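Porin (Rhodobacter capsulatus, PDB 2POR) forms trimeric outer-membrane channels through which small hydrophilic solutes diffuse passively, up to an exclusion limit of about 0.6 kDa. Local coordinates at residues S37-G42 with G65-I70; E80-D85 with S129-M134; D101-T106 with Y248-D253. One frame throughout, in Å; residues are numbered along the deposited sequence.

How the contacts relate
Contact 1 lies at the rim of a 16-stranded antiparallel barrel, about 24 Å from the centre of the chain, while contacts 2 and 3 lie closer in, each about 10 Å from it. Contact 1 packs the residue before strand 40-46 on the hairpin between strands 60-65 and 68-73; contact 2, centred about 18 Å away, seats helix 78-83 on strand 128-134; contact 3 ties the loop after that helix to strand 243-254. Contact 1 is complete in the chain before the others begin, whereas the segments of contacts 2 and 3 alternate. Their centres lie about 15 Å apart, and G84 O and Y104 OH probably share a hydrogen bond. One in-folded excursion, which narrows the channel in porins, is thus fixed to distant strands.

Contact 1 (S37-G42 with G65-I70); sequences SGLEFG and GAFGKI
G65, the residue against which L39 packs, bonds through both of its backbone polar atoms to G68. G65 N donates to G68 O at 3.1 Å, and G65 O receives G68 N in return. The pair closes a type I turn that carries A66 and F67 at its corners. Against this turn L39 brings a single methyl: CD2 comes to 3.7 Å from G65 CA. Had G65 a beta carbon, it would lie only 2.6 Å from L39 CD2, so the close approach relies on the bare backbone there. The turn is the tight hairpin that links strand 60-65 to strand 68-73 in the antiparallel barrel, and L39 stands just before strand 40-46, the neighbour on the other side of strand 60-65. The same methyl reaches F67 CE2 at 4.1 Å, meeting the ring obliquely while the two side chains cross at about a right angle. F67 is turned back over its own hairpin: with CG between the backbone N and the carbonyl carbon (chi1 61°), one face of the ring lies over G65 N, which sits 3.7 Å above the plane and toward the rim. Beyond the pair, F67 O bonds to Y121 OH and L39 N to T35 OG1. L39 also touches a bound detergent molecule, while F41, further along the strand, stacks with F299 of a neighbouring subunit.

Contact 2 (E80-D85 with S129-M134); sequences EALFGD and SVAASM. With CA (calcium ion), chain B.
L82 meets A131 by apolar packing, its CG lying 3.8 Å from A131 CB. With CG anti to the carbonyl carbon (chi1 -55°), the leucine fork lies down on the strand: CD2 also rests against A131 CB, while CD1 reaches the backbone at 3.9 Å from S129 O. CD2 further approaches S129 CB at 4.2 Å, and the hydroxyl of that serine bonds instead to S124 OG. On the helix side, L82 CB rests over one face of the F83 ring.

No hydrogen bond joins the two segments; the polar work belongs to the helix end. G84 N donates to E80 O at 2.9 Å, after which G84, with positive phi, takes the chain out of the helix.

Metal binding supplies the third kind of interaction. Both carboxylate oxygens of E80, OE1 and OE2, hold a calcium ion at 2.5 Å, with four waters and D108 completing the shell. D85 acts in the second shell, each of its oxygens accepting a bond from a calcium-bound water.

Helix 78-83 thus rests against the inner barrel wall, A81 touching L120 of strand 118-125 and L82 reaching A153 of strand 148-158, on either side of strand 128-134.

Contact 3 (D101-T106 with Y248-D253); sequences DIPYLT and YVQVLD. With CA (calcium ion), chain C; C8E ((hydroxyethyloxy)tri(ethyloxy)octane), chain E.
Q250 reaches D101 by the one hydrogen bond between these segments, NE2 donating to D101 O at 3.0 Å. CG anti to the carbonyl carbon (chi1 -47°) and a chain extended beyond it carry the amide from the strand to the loop. The bond is almost straight at the hydrogen (178°), and the acceptor lies in the amide plane of Q250, although the nitrogen stands well above the carbonyl plane of D101. NE2 also bonds to G99 O, and OE1 to Y200 OH, so partners at both ends fix which way the buried amide is turned. Without the amide, as with an alanine here, D101 O, G99 O and Y200 OH would probably each lose this partner. Within the loop, Y104 N bonds to I102 O at 2.9 Å, closing an inverse gamma turn centred on P103.

Van der Waals contact is lighter. P103 and Q250 slide past each other in opposite directions, the ring carbon CD of P103 passing the amide oxygen OE1 of Q250 at 3.7 Å. Apolar contact comes through a detergent's octyl chain, with L252 CD2 3.7 Å from its C8 and P103 CB meeting its C3.

In the calcium site, D101 OD1 binds the ion at 2.2 Å together with D93, D95 and N100, while OD2 accepts a bond from a calcium-bound water.

The loop between helix 78-83 and strand 118-125 is thus held to strand 243-254, with P103 also touching A231 of strand 226-240 and Y200 of strand 195-207.

Contact 1 (S37-G42 with G65-I70)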
ATOM      1  N   SER A  37      19.879   5.663 -27.489  1.00 25.70           N
ATOM      2  CA  SER A  37      20.229   6.971 -28.008  1.00 23.90           C
ATOM      3  C   SER A  37      20.251   8.084 -26.975  1.00 22.34           C
ATOM      4  O   SER A  37      20.436   9.250 -27.348  1.00 24.38           O
ATOM      5  CB  SER A  37      19.264   7.310 -29.137  1.00 30.09           C
ATOM      6  OG  SER A  37      17.932   7.510 -28.669  1.00 48.00           O
ATOM      7  N   GLY A  38      20.033   7.772 -25.681  1.00 21.78           N
ATOM      8  CA  GLY A  38      20.084   8.793 -24.660  1.00 18.40           C
ATOM      9  C   GLY A  38      18.755   9.485 -24.329  1.00 21.34           C
ATOM     10  O   GLY A  38      18.774  10.579 -23.743  1.00 22.81           O
ATOM     11  N   LEU A  39      17.594   8.929 -24.724  1.00 21.84           N
ATOM     12  CA  LEU A  39      16.327   9.454 -24.199  1.00 23.27           C
ATOM     13  C   LEU A  39      16.297   8.963 -22.750  1.00 19.54           C
ATOM     14  O   LEU A  39      16.714   7.842 -22.433  1.00 23.50           O
ATOM     15  CB  LEU A  39      15.123   8.870 -24.906  1.00 22.31           C
ATOM     16  CG  LEU A  39      15.038   9.177 -26.369  1.00 21.30           C
ATOM     17  CD1 LEU A  39      13.805   8.554 -26.948  1.00 28.69           C
ATOM     18  CD2 LEU A  39      15.033  10.642 -26.545  1.00 25.27           C
ATOM     19  N   GLU A  40      15.860   9.762 -21.796  1.00 18.39           N
ATOM     20  CA  GLU A  40      15.833   9.375 -20.405  1.00 18.96           C
ATOM     21  C   GLU A  40      14.365   9.051 -20.082  1.00 26.64           C
ATOM     22  O   GLU A  40      13.441   9.667 -20.625  1.00 22.66           O
ATOM     23  CB  GLU A  40      16.282  10.525 -19.538  1.00 21.71           C
ATOM     24  CG  GLU A  40      17.681  11.094 -19.818  1.00 36.43           C
ATOM     25  CD  GLU A  40      18.806  10.110 -19.520  1.00 58.73           C
ATOM     26  OE1 GLU A  40      18.731   9.372 -18.538  1.00 52.82           O
ATOM     27  OE2 GLU A  40      19.772  10.092 -20.278  1.00 61.13           O
ATOM     28  N   PHE A  41      14.114   8.102 -19.218  1.00 23.28           N
ATOM     29  CA  PHE A  41      12.752   7.751 -18.861  1.00 20.43           C
ATOM     30  C   PHE A  41      12.720   7.457 -17.385  1.00 33.11           C
ATOM     31  O   PHE A  41      13.774   7.233 -16.762  1.00 17.55           O
ATOM     32  CB  PHE A  41      12.322   6.559 -19.708  1.00 17.40           C
ATOM     33  CG  PHE A  41      13.106   5.247 -19.624  1.00 19.97           C
ATOM     34  CD1 PHE A  41      12.814   4.294 -18.670  1.00 18.79           C
ATOM     35  CD2 PHE A  41      14.082   4.984 -20.580  1.00 24.90           C
ATOM     36  CE1 PHE A  41      13.472   3.077 -18.657  1.00 18.42           C
ATOM     37  CE2 PHE A  41      14.742   3.767 -20.568  1.00 18.53           C
ATOM     38  CZ  PHE A  41      14.436   2.821 -19.614  1.00 20.56           C
ATOM     39  N   GLY A  42      11.548   7.468 -16.767  1.00 16.60           N
ATOM     40  CA  GLY A  42      11.496   7.198 -15.353  1.00 15.94           C
ATOM     41  C   GLY A  42      10.039   7.146 -14.875  1.00 18.51           C
ATOM     42  O   GLY A  42       9.129   7.291 -15.695  1.00 17.74           O
ATOM     43  N   GLY A  65      13.824  13.935 -23.947  1.00 21.15           N
ATOM     44  CA  GLY A  65      14.834  13.933 -24.960  1.00 24.41           C
ATOM     45  C   GLY A  65      15.103  15.375 -25.304  1.00 28.66           C
ATOM     46  O   GLY A  65      14.784  16.328 -24.578  1.00 22.09           O
ATOM     47  N   ALA A  66      15.634  15.539 -26.499  1.00 26.28           N
ATOM     48  CA  ALA A  66      15.962  16.857 -26.985  1.00 25.46           C
ATOM     49  C   ALA A  66      14.719  17.712 -27.208  1.00 26.02           C
ATOM     50  O   ALA A  66      14.784  18.938 -27.157  1.00 27.00           O
ATOM     51  CB  ALA A  66      16.697  16.723 -28.294  1.00 28.91           C
ATOM     52  N   PHE A  67      13.610  17.009 -27.455  1.00 33.18           N
ATOM     53  CA  PHE A  67      12.268  17.569 -27.650  1.00 33.95           C
ATOM     54  C   PHE A  67      11.615  18.087 -26.363  1.00 35.16           C
ATOM     55  O   PHE A  67      10.606  18.772 -26.443  1.00 30.66           O
ATOM     56  CB  PHE A  67      11.339  16.503 -28.278  1.00 23.01           C
ATOM     57  CG  PHE A  67      11.113  15.211 -27.462  1.00 45.98           C
ATOM     58  CD1 PHE A  67      10.152  15.170 -26.448  1.00 41.66           C
ATOM     59  CD2 PHE A  67      11.895  14.087 -27.718  1.00 34.67           C
ATOM     60  CE1 PHE A  67       9.991  14.023 -25.702  1.00 40.95           C
ATOM     61  CE2 PHE A  67      11.724  12.940 -26.964  1.00 32.83           C
ATOM     62  CZ  PHE A  67      10.773  12.910 -25.959  1.00 35.21           C
ATOM     63  N   GLY A  68      12.090  17.796 -25.166  1.00 20.84           N
ATOM     64  CA  GLY A  68      11.466  18.281 -23.963  1.00 21.82           C
ATOM     65  C   GLY A  68      11.039  17.055 -23.206  1.00 28.92           C
ATOM     66  O   GLY A  68      11.583  15.978 -23.486  1.00 24.29           O
ATOM     67  N   LYS A  69      10.063  17.122 -22.298  1.00 21.72           N
ATOM     68  CA  LYS A  69       9.729  16.004 -21.428  1.00 18.84           C
ATOM     69  C   LYS A  69       8.207  15.803 -21.462  1.00 23.51           C
ATOM     70  O   LYS A  69       7.474  16.787 -21.370  1.00 20.90           O
ATOM     71  CB  LYS A  69      10.181  16.356 -20.026  1.00 16.30           C
ATOM     72  CG  LYS A  69       9.916  15.269 -18.984  1.00 16.85           C
ATOM     73  CD  LYS A  69      10.322  15.889 -17.662  1.00 20.17           C
ATOM     74  CE  LYS A  69      10.039  14.938 -16.543  1.00 31.92           C
ATOM     75  NZ  LYS A  69      10.543  15.472 -15.288  1.00 46.73           N
ATOM     76  N   ILE A  70       7.754  14.586 -21.571  1.00 19.45           N
ATOM     77  CA  ILE A  70       6.335  14.237 -21.564  1.00 23.74           C
ATOM     78  C   ILE A  70       6.118  13.438 -20.289  1.00 25.87           C
ATOM     79  O   ILE A  70       6.767  12.403 -20.101  1.00 20.11           O
ATOM     80  CB  ILE A  70       6.014  13.366 -22.777  1.00 25.58           C
ATOM     81  CG1 ILE A  70       6.250  14.159 -24.055  1.00 43.31           C
ATOM     82  CG2 ILE A  70       4.558  12.911 -22.702  1.00 33.44           C
ATOM     83  CD1 ILE A  70       6.320  13.232 -25.282  1.00 57.37           C
TER

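Contact 2 (E80-D85 with S129-M134)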
ATOM      1  N   GLU A  80       1.509  25.700 -12.739  1.00 20.47           N
ATOM      2  CA  GLU A  80       2.090  25.286 -11.485  1.00 18.48           C
ATOM      3  C   GLU A  80       3.475  24.668 -11.758  1.00 15.64           C
ATOM      4  O   GLU A  80       4.370  24.962 -10.971  1.00 21.68           O
ATOM      5  CB  GLU A  80       1.192  24.267 -10.845  1.00 14.52           C
ATOM      6  CG  GLU A  80       1.676  24.037  -9.438  1.00 19.36           C
ATOM      7  CD  GLU A  80       0.753  23.311  -8.491  1.00 21.31           C
ATOM      8  OE1 GLU A  80      -0.402  23.046  -8.804  1.00 23.28           O
ATOM      9  OE2 GLU A  80       1.152  23.047  -7.361  1.00 17.31           O
ATOM     10  N   ALA A  81       3.628  23.888 -12.839  1.00 18.80           N
ATOM     11  CA  ALA A  81       4.886  23.249 -13.257  1.00 19.97           C
ATOM     12  C   ALA A  81       5.969  24.340 -13.412  1.00 25.91           C
ATOM     13  O   ALA A  81       7.104  24.139 -12.964  1.00 26.82           O
ATOM     14  CB  ALA A  81       4.705  22.532 -14.592  1.00 18.56           C
ATOM     15  N   LEU A  82       5.675  25.535 -13.938  1.00 24.81           N
ATOM     16  CA  LEU A  82       6.680  26.588 -14.016  1.00 20.49           C
ATOM     17  C   LEU A  82       6.763  27.508 -12.825  1.00 30.61           C
ATOM     18  O   LEU A  82       7.884  27.898 -12.496  1.00 30.38           O
ATOM     19  CB  LEU A  82       6.471  27.449 -15.272  1.00 18.07           C
ATOM     20  CG  LEU A  82       6.425  26.702 -16.596  1.00 23.91           C
ATOM     21  CD1 LEU A  82       6.473  27.665 -17.756  1.00 21.74           C
ATOM     22  CD2 LEU A  82       7.576  25.735 -16.654  1.00 22.55           C
ATOM     23  N   PHE A  83       5.704  27.883 -12.069  1.00 23.86           N
ATOM     24  CA  PHE A  83       5.834  28.915 -11.030  1.00 18.13           C
ATOM     25  C   PHE A  83       5.750  28.429  -9.612  1.00 21.39           C
ATOM     26  O   PHE A  83       6.138  29.182  -8.716  1.00 24.29           O
ATOM     27  CB  PHE A  83       4.772  30.045 -11.229  1.00 20.46           C
ATOM     28  CG  PHE A  83       4.700  30.512 -12.691  1.00 31.47           C
ATOM     29  CD1 PHE A  83       5.850  30.928 -13.355  1.00 36.76           C
ATOM     30  CD2 PHE A  83       3.498  30.468 -13.379  1.00 29.87           C
ATOM     31  CE1 PHE A  83       5.774  31.276 -14.679  1.00 29.95           C
ATOM     32  CE2 PHE A  83       3.434  30.818 -14.702  1.00 27.18           C
ATOM     33  CZ  PHE A  83       4.575  31.216 -15.349  1.00 28.91           C
ATOM     34  N   GLY A  84       5.291  27.180  -9.372  1.00 21.59           N
ATOM     35  CA  GLY A  84       5.222  26.644  -8.023  1.00 19.54           C
ATOM     36  C   GLY A  84       4.299  27.385  -7.052  1.00 20.13           C
ATOM     37  O   GLY A  84       3.333  28.048  -7.442  1.00 24.79           O
ATOM     38  N   ASP A  85       4.589  27.252  -5.766  1.00 18.15           N
ATOM     39  CA  ASP A  85       3.791  27.786  -4.674  1.00 22.04           C
ATOM     40  C   ASP A  85       4.534  28.827  -3.879  1.00 32.84           C
ATOM     41  O   ASP A  85       5.715  29.047  -4.108  1.00 25.86           O
ATOM     42  CB  ASP A  85       3.359  26.640  -3.728  1.00 21.66           C
ATOM     43  CG  ASP A  85       2.326  25.751  -4.414  1.00 22.97           C
ATOM     44  OD1 ASP A  85       1.471  26.244  -5.145  1.00 22.67           O
ATOM     45  OD2 ASP A  85       2.417  24.545  -4.265  1.00 22.22           O
ATOM     46  N   SER A 129      11.491  28.869 -20.676  1.00 32.05           N
ATOM     47  CA  SER A 129      10.778  27.628 -20.400  1.00 30.97           C
ATOM     48  C   SER A 129       9.326  27.689 -20.851  1.00 26.59           C
ATOM     49  O   SER A 129       8.710  28.753 -20.753  1.00 27.36           O
ATOM     50  CB  SER A 129      10.789  27.336 -18.923  1.00 27.55           C
ATOM     51  OG  SER A 129      12.080  27.192 -18.358  1.00 47.00           O
ATOM     52  N   VAL A 130       8.801  26.616 -21.418  1.00 28.17           N
ATOM     53  CA  VAL A 130       7.393  26.519 -21.750  1.00 29.20           C
ATOM     54  C   VAL A 130       6.804  25.223 -21.217  1.00 40.17           C
ATOM     55  O   VAL A 130       7.508  24.208 -21.108  1.00 25.40           O
ATOM     56  CB  VAL A 130       7.129  26.524 -23.225  1.00 24.69           C
ATOM     57  CG1 VAL A 130       7.299  27.935 -23.628  1.00 34.50           C
ATOM     58  CG2 VAL A 130       7.986  25.544 -23.982  1.00 27.14           C
ATOM     59  N   ALA A 131       5.518  25.220 -20.858  1.00 24.58           N
ATOM     60  CA  ALA A 131       4.840  24.009 -20.375  1.00 21.75           C
ATOM     61  C   ALA A 131       3.428  23.950 -20.980  1.00 27.70           C
ATOM     62  O   ALA A 131       2.855  24.999 -21.352  1.00 27.02           O
ATOM     63  CB  ALA A 131       4.784  24.051 -18.838  1.00 16.82           C
ATOM     64  N   ALA A 132       2.872  22.770 -21.203  1.00 24.98           N
ATOM     65  CA  ALA A 132       1.524  22.645 -21.738  1.00 25.03           C
ATOM     66  C   ALA A 132       0.920  21.406 -21.100  1.00 34.14           C
ATOM     67  O   ALA A 132       1.615  20.407 -20.917  1.00 20.34           O
ATOM     68  CB  ALA A 132       1.567  22.472 -23.257  1.00 23.74           C
ATOM     69  N   SER A 133      -0.340  21.409 -20.691  1.00 21.23           N
ATOM     70  CA  SER A 133      -0.925  20.256 -20.020  1.00 18.46           C
ATOM     71  C   SER A 133      -2.379  20.031 -20.461  1.00 24.03           C
ATOM     72  O   SER A 133      -3.005  20.973 -20.971  1.00 22.23           O
ATOM     73  CB  SER A 133      -0.867  20.503 -18.541  1.00 14.79           C
ATOM     74  OG  SER A 133      -1.300  21.822 -18.210  1.00 19.72           O
ATOM     75  N   MET A 134      -2.954  18.846 -20.338  1.00 22.25           N
ATOM     76  CA  MET A 134      -4.359  18.635 -20.663  1.00 21.58           C
ATOM     77  C   MET A 134      -4.840  17.326 -20.074  1.00 33.98           C
ATOM     78  O   MET A 134      -3.998  16.468 -19.756  1.00 19.01           O
ATOM     79  CB  MET A 134      -4.532  18.603 -22.170  1.00 18.41           C
ATOM     80  CG  MET A 134      -3.896  17.373 -22.808  1.00 25.36           C
ATOM     81  SD  MET A 134      -4.119  17.285 -24.596  1.00 35.96           S
ATOM     82  CE  MET A 134      -5.870  17.052 -24.714  1.00 37.35           C
TER
HETATM   83 CA    CA B 302      -1.119  22.856  -6.391  1.00 21.26          CA
HETATM   84  O   HOH W   1       0.312  22.761  -4.562  1.00 20.86           O
HETATM   85  O   HOH W   2      -0.758  25.081  -6.026  1.00 18.77           O
HETATM   86  O   HOH W   3      -3.242  23.497  -7.374  1.00 20.83           O
HETATM   87  O   HOH W   4      -2.525  22.910  -4.478  1.00 22.54           O

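Contact 3 (D101-T106 with Y248-D253)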
ATOM      1  N   ASP A 101      -0.313  27.439  -1.005  1.00 21.84           N
ATOM      2  CA  ASP A 101      -0.406  27.032  -2.392  1.00 16.59           C
ATOM      3  C   ASP A 101      -1.016  28.079  -3.255  1.00 26.25           C
ATOM      4  O   ASP A 101      -1.950  28.743  -2.834  1.00 24.73           O
ATOM      5  CB  ASP A 101      -1.239  25.763  -2.511  1.00 17.86           C
ATOM      6  CG  ASP A 101      -0.762  24.603  -1.631  1.00 18.10           C
ATOM      7  OD1 ASP A 101      -0.274  24.712  -0.480  1.00 23.14           O
ATOM      8  OD2 ASP A 101      -0.875  23.519  -2.160  1.00 23.00           O
ATOM      9  N   ILE A 102      -0.515  28.294  -4.444  1.00 19.76           N
ATOM     10  CA  ILE A 102      -1.116  29.265  -5.315  1.00 21.70           C
ATOM     11  C   ILE A 102      -2.363  28.594  -5.918  1.00 22.28           C
ATOM     12  O   ILE A 102      -2.315  27.392  -6.214  1.00 20.29           O
ATOM     13  CB  ILE A 102      -0.034  29.695  -6.383  1.00 19.72           C
ATOM     14  CG1 ILE A 102       1.009  30.607  -5.712  1.00 25.08           C
ATOM     15  CG2 ILE A 102      -0.676  30.399  -7.586  1.00 18.10           C
ATOM     16  CD1 ILE A 102       2.146  31.034  -6.702  1.00 22.45           C
ATOM     17  N   PRO A 103      -3.491  29.318  -6.135  1.00 24.84           N
ATOM     18  CA  PRO A 103      -4.760  28.729  -6.561  1.00 28.04           C
ATOM     19  C   PRO A 103      -4.833  28.471  -8.042  1.00 25.87           C
ATOM     20  O   PRO A 103      -5.535  29.181  -8.776  1.00 26.05           O
ATOM     21  CB  PRO A 103      -5.805  29.718  -6.046  1.00 21.68           C
ATOM     22  CG  PRO A 103      -5.101  31.055  -6.117  1.00 24.38           C
ATOM     23  CD  PRO A 103      -3.690  30.713  -5.684  1.00 21.16           C
ATOM     24  N   TYR A 104      -4.101  27.464  -8.529  1.00 18.31           N
ATOM     25  CA  TYR A 104      -4.171  27.167  -9.940  1.00 18.73           C
ATOM     26  C   TYR A 104      -5.500  26.474 -10.210  1.00 20.07           C
ATOM     27  O   TYR A 104      -6.009  25.720  -9.384  1.00 21.70           O
ATOM     28  CB  TYR A 104      -3.001  26.252 -10.384  1.00 20.72           C
ATOM     29  CG  TYR A 104      -1.654  26.952 -10.167  1.00 20.99           C
ATOM     30  CD1 TYR A 104      -1.245  27.918 -11.059  1.00 23.25           C
ATOM     31  CD2 TYR A 104      -0.839  26.622  -9.089  1.00 21.35           C
ATOM     32  CE1 TYR A 104      -0.021  28.544 -10.858  1.00 23.05           C
ATOM     33  CE2 TYR A 104       0.384  27.248  -8.897  1.00 18.76           C
ATOM     34  CZ  TYR A 104       0.768  28.208  -9.798  1.00 22.33           C
ATOM     35  OH  TYR A 104       1.936  28.896  -9.651  1.00 26.62           O
ATOM     36  N   LEU A 105      -6.031  26.757 -11.390  1.00 19.68           N
ATOM     37  CA  LEU A 105      -7.289  26.185 -11.817  1.00 27.46           C
ATOM     38  C   LEU A 105      -7.171  24.731 -12.248  1.00 24.74           C
ATOM     39  O   LEU A 105      -8.111  23.970 -12.026  1.00 18.69           O
ATOM     40  CB  LEU A 105      -7.880  27.059 -12.983  1.00 24.81           C
ATOM     41  CG  LEU A 105      -9.292  26.724 -13.593  1.00 23.54           C
ATOM     42  CD1 LEU A 105     -10.363  26.968 -12.529  1.00 22.08           C
ATOM     43  CD2 LEU A 105      -9.566  27.582 -14.813  1.00 19.57           C
ATOM     44  N   THR A 106      -6.074  24.261 -12.892  1.00 22.99           N
ATOM     45  CA  THR A 106      -6.036  22.904 -13.442  1.00 22.98           C
ATOM     46  C   THR A 106      -4.864  22.080 -12.876  1.00 18.20           C
ATOM     47  O   THR A 106      -4.031  22.642 -12.146  1.00 21.22           O
ATOM     48  CB  THR A 106      -5.972  22.950 -15.032  1.00 29.35           C
ATOM     49  OG1 THR A 106      -4.652  23.375 -15.410  1.00 25.92           O
ATOM     50  CG2 THR A 106      -7.079  23.861 -15.658  1.00 19.42           C
ATOM     51  N   TYR A 248       3.758  34.645   3.812  1.00 23.62           N
ATOM     52  CA  TYR A 248       3.087  34.922   2.560  1.00 20.94           C
ATOM     53  C   TYR A 248       1.750  35.597   2.885  1.00 20.63           C
ATOM     54  O   TYR A 248       1.278  35.495   4.037  1.00 21.90           O
ATOM     55  CB  TYR A 248       2.829  33.612   1.782  1.00 21.56           C
ATOM     56  CG  TYR A 248       1.888  32.631   2.489  1.00 25.21           C
ATOM     57  CD1 TYR A 248       0.520  32.779   2.314  1.00 27.92           C
ATOM     58  CD2 TYR A 248       2.349  31.653   3.360  1.00 24.90           C
ATOM     59  CE1 TYR A 248      -0.370  31.968   3.003  1.00 26.26           C
ATOM     60  CE2 TYR A 248       1.454  30.833   4.058  1.00 31.70           C
ATOM     61  CZ  TYR A 248       0.075  30.993   3.874  1.00 26.70           C
ATOM     62  OH  TYR A 248      -0.879  30.214   4.538  1.00 25.24           O
ATOM     63  N   VAL A 249       1.124  36.234   1.904  1.00 24.77           N
ATOM     64  CA  VAL A 249      -0.246  36.719   2.079  1.00 27.74           C
ATOM     65  C   VAL A 249      -0.877  36.599   0.704  1.00 28.50           C
ATOM     66  O   VAL A 249      -0.242  36.811  -0.341  1.00 24.37           O
ATOM     67  CB  VAL A 249      -0.263  38.185   2.629  1.00 30.76           C
ATOM     68  CG1 VAL A 249       0.327  39.168   1.644  1.00 36.77           C
ATOM     69  CG2 VAL A 249      -1.708  38.564   2.925  1.00 29.16           C
ATOM     70  N   GLN A 250      -2.118  36.115   0.670  1.00 22.78           N
ATOM     71  CA  GLN A 250      -2.810  35.923  -0.577  1.00 23.77           C
ATOM     72  C   GLN A 250      -4.225  36.449  -0.364  1.00 25.06           C
ATOM     73  O   GLN A 250      -4.713  36.477   0.782  1.00 21.33           O
ATOM     74  CB  GLN A 250      -2.967  34.461  -0.956  1.00 23.22           C
ATOM     75  CG  GLN A 250      -1.736  33.638  -0.821  1.00 24.76           C
ATOM     76  CD  GLN A 250      -1.853  32.388  -1.644  1.00 18.99           C
ATOM     77  OE1 GLN A 250      -2.107  32.443  -2.836  1.00 23.92           O
ATOM     78  NE2 GLN A 250      -1.695  31.206  -1.091  1.00 20.19           N
ATOM     79  N   VAL A 251      -4.847  36.915  -1.441  1.00 29.03           N
ATOM     80  CA  VAL A 251      -6.254  37.221  -1.348  1.00 26.98           C
ATOM     81  C   VAL A 251      -6.907  36.632  -2.568  1.00 25.15           C
ATOM     82  O   VAL A 251      -6.372  36.529  -3.686  1.00 26.27           O
ATOM     83  CB  VAL A 251      -6.599  38.781  -1.203  1.00 33.15           C
ATOM     84  CG1 VAL A 251      -5.356  39.566  -0.936  1.00 26.27           C
ATOM     85  CG2 VAL A 251      -7.393  39.280  -2.365  1.00 32.70           C
ATOM     86  N   LEU A 252      -8.113  36.152  -2.253  1.00 23.70           N
ATOM     87  CA  LEU A 252      -8.967  35.588  -3.277  1.00 21.27           C
ATOM     88  C   LEU A 252     -10.240  36.419  -3.192  1.00 26.27           C
ATOM     89  O   LEU A 252     -10.761  36.594  -2.091  1.00 26.01           O
ATOM     90  CB  LEU A 252      -9.249  34.156  -2.953  1.00 22.83           C
ATOM     91  CG  LEU A 252     -10.267  33.435  -3.808  1.00 32.44           C
ATOM     92  CD1 LEU A 252      -9.888  33.430  -5.279  1.00 25.21           C
ATOM     93  CD2 LEU A 252     -10.407  32.054  -3.196  1.00 28.50           C
ATOM     94  N   ASP A 253     -10.696  36.939  -4.317  1.00 25.12           N
ATOM     95  CA  ASP A 253     -11.840  37.825  -4.375  1.00 34.71           C
ATOM     96  C   ASP A 253     -12.819  37.329  -5.442  1.00 25.50           C
ATOM     97  O   ASP A 253     -12.551  37.504  -6.643  1.00 26.91           O
ATOM     98  CB  ASP A 253     -11.268  39.205  -4.685  1.00 31.51           C
ATOM     99  CG  ASP A 253     -12.199  40.414  -4.635  1.00 52.04           C
ATOM    100  OD1 ASP A 253     -13.415  40.226  -4.645  1.00 49.77           O
ATOM    101  OD2 ASP A 253     -11.695  41.546  -4.586  1.00 67.89           O
TER
HETATM  102 CA    CA C 303       0.712  23.720   1.281  1.00 18.82          CA
HETATM  103  C1  C8E E 545      -9.373  29.466  -9.082  0.88 42.96           C
HETATM  104  C2  C8E E 545      -9.727  28.228  -8.295  0.88 41.67           C
HETATM  105  C3  C8E E 545      -9.440  28.565  -6.872  0.88 42.57           C
HETATM  106  C4  C8E E 545      -9.725  27.281  -6.149  0.88 43.55           C
HETATM  107  C5  C8E E 545      -8.876  27.123  -4.893  0.88 44.03           C
HETATM  108  C6  C8E E 545      -8.993  28.264  -3.888  0.88 42.16           C
HETATM  109  C7  C8E E 545      -8.426  27.906  -2.502  0.88 39.75           C
HETATM  110  C8  C8E E 545      -8.623  29.149  -1.677  0.88 37.75           C
HETATM  111  O9  C8E E 545      -8.536  29.131  -0.267  0.88 38.94           O
HETATM  112  C10 C8E E 545      -9.669  29.746   0.338  0.88 40.72           C
HETATM  113  C11 C8E E 545      -9.420  30.032   1.779  0.88 45.43           C
HETATM  114  O12 C8E E 545     -10.506  30.044   2.692  0.88 54.18           O
HETATM  115  C13 C8E E 545     -10.712  28.776   3.326  0.88 63.79           C
HETATM  116  C14 C8E E 545     -12.102  28.141   3.184  0.88 72.45           C
HETATM  117  O15 C8E E 545     -13.262  28.910   3.567  0.88 79.05           O
HETATM  118  C16 C8E E 545     -14.090  28.303   4.584  0.88 84.79           C
HETATM  119  C17 C8E E 545     -14.127  28.965   5.985  0.88 88.54           C
HETATM  120  O18 C8E E 545     -15.179  28.810   6.979  0.88 91.31           O
HETATM  121  C19 C8E E 545     -16.304  29.713   6.765  0.88 93.11           C
HETATM  122  C20 C8E E 545     -16.658  30.727   7.877  0.88 93.71           C
HETATM  123  O21 C8E E 545     -15.474  31.083   8.603  0.88 93.34           O
HETATM  124  O   HOH W   5       0.312  22.045  -0.157  1.00 26.61           O
HETATM  125  O   HOH W   6       2.844  23.621   0.204  1.00 20.17           O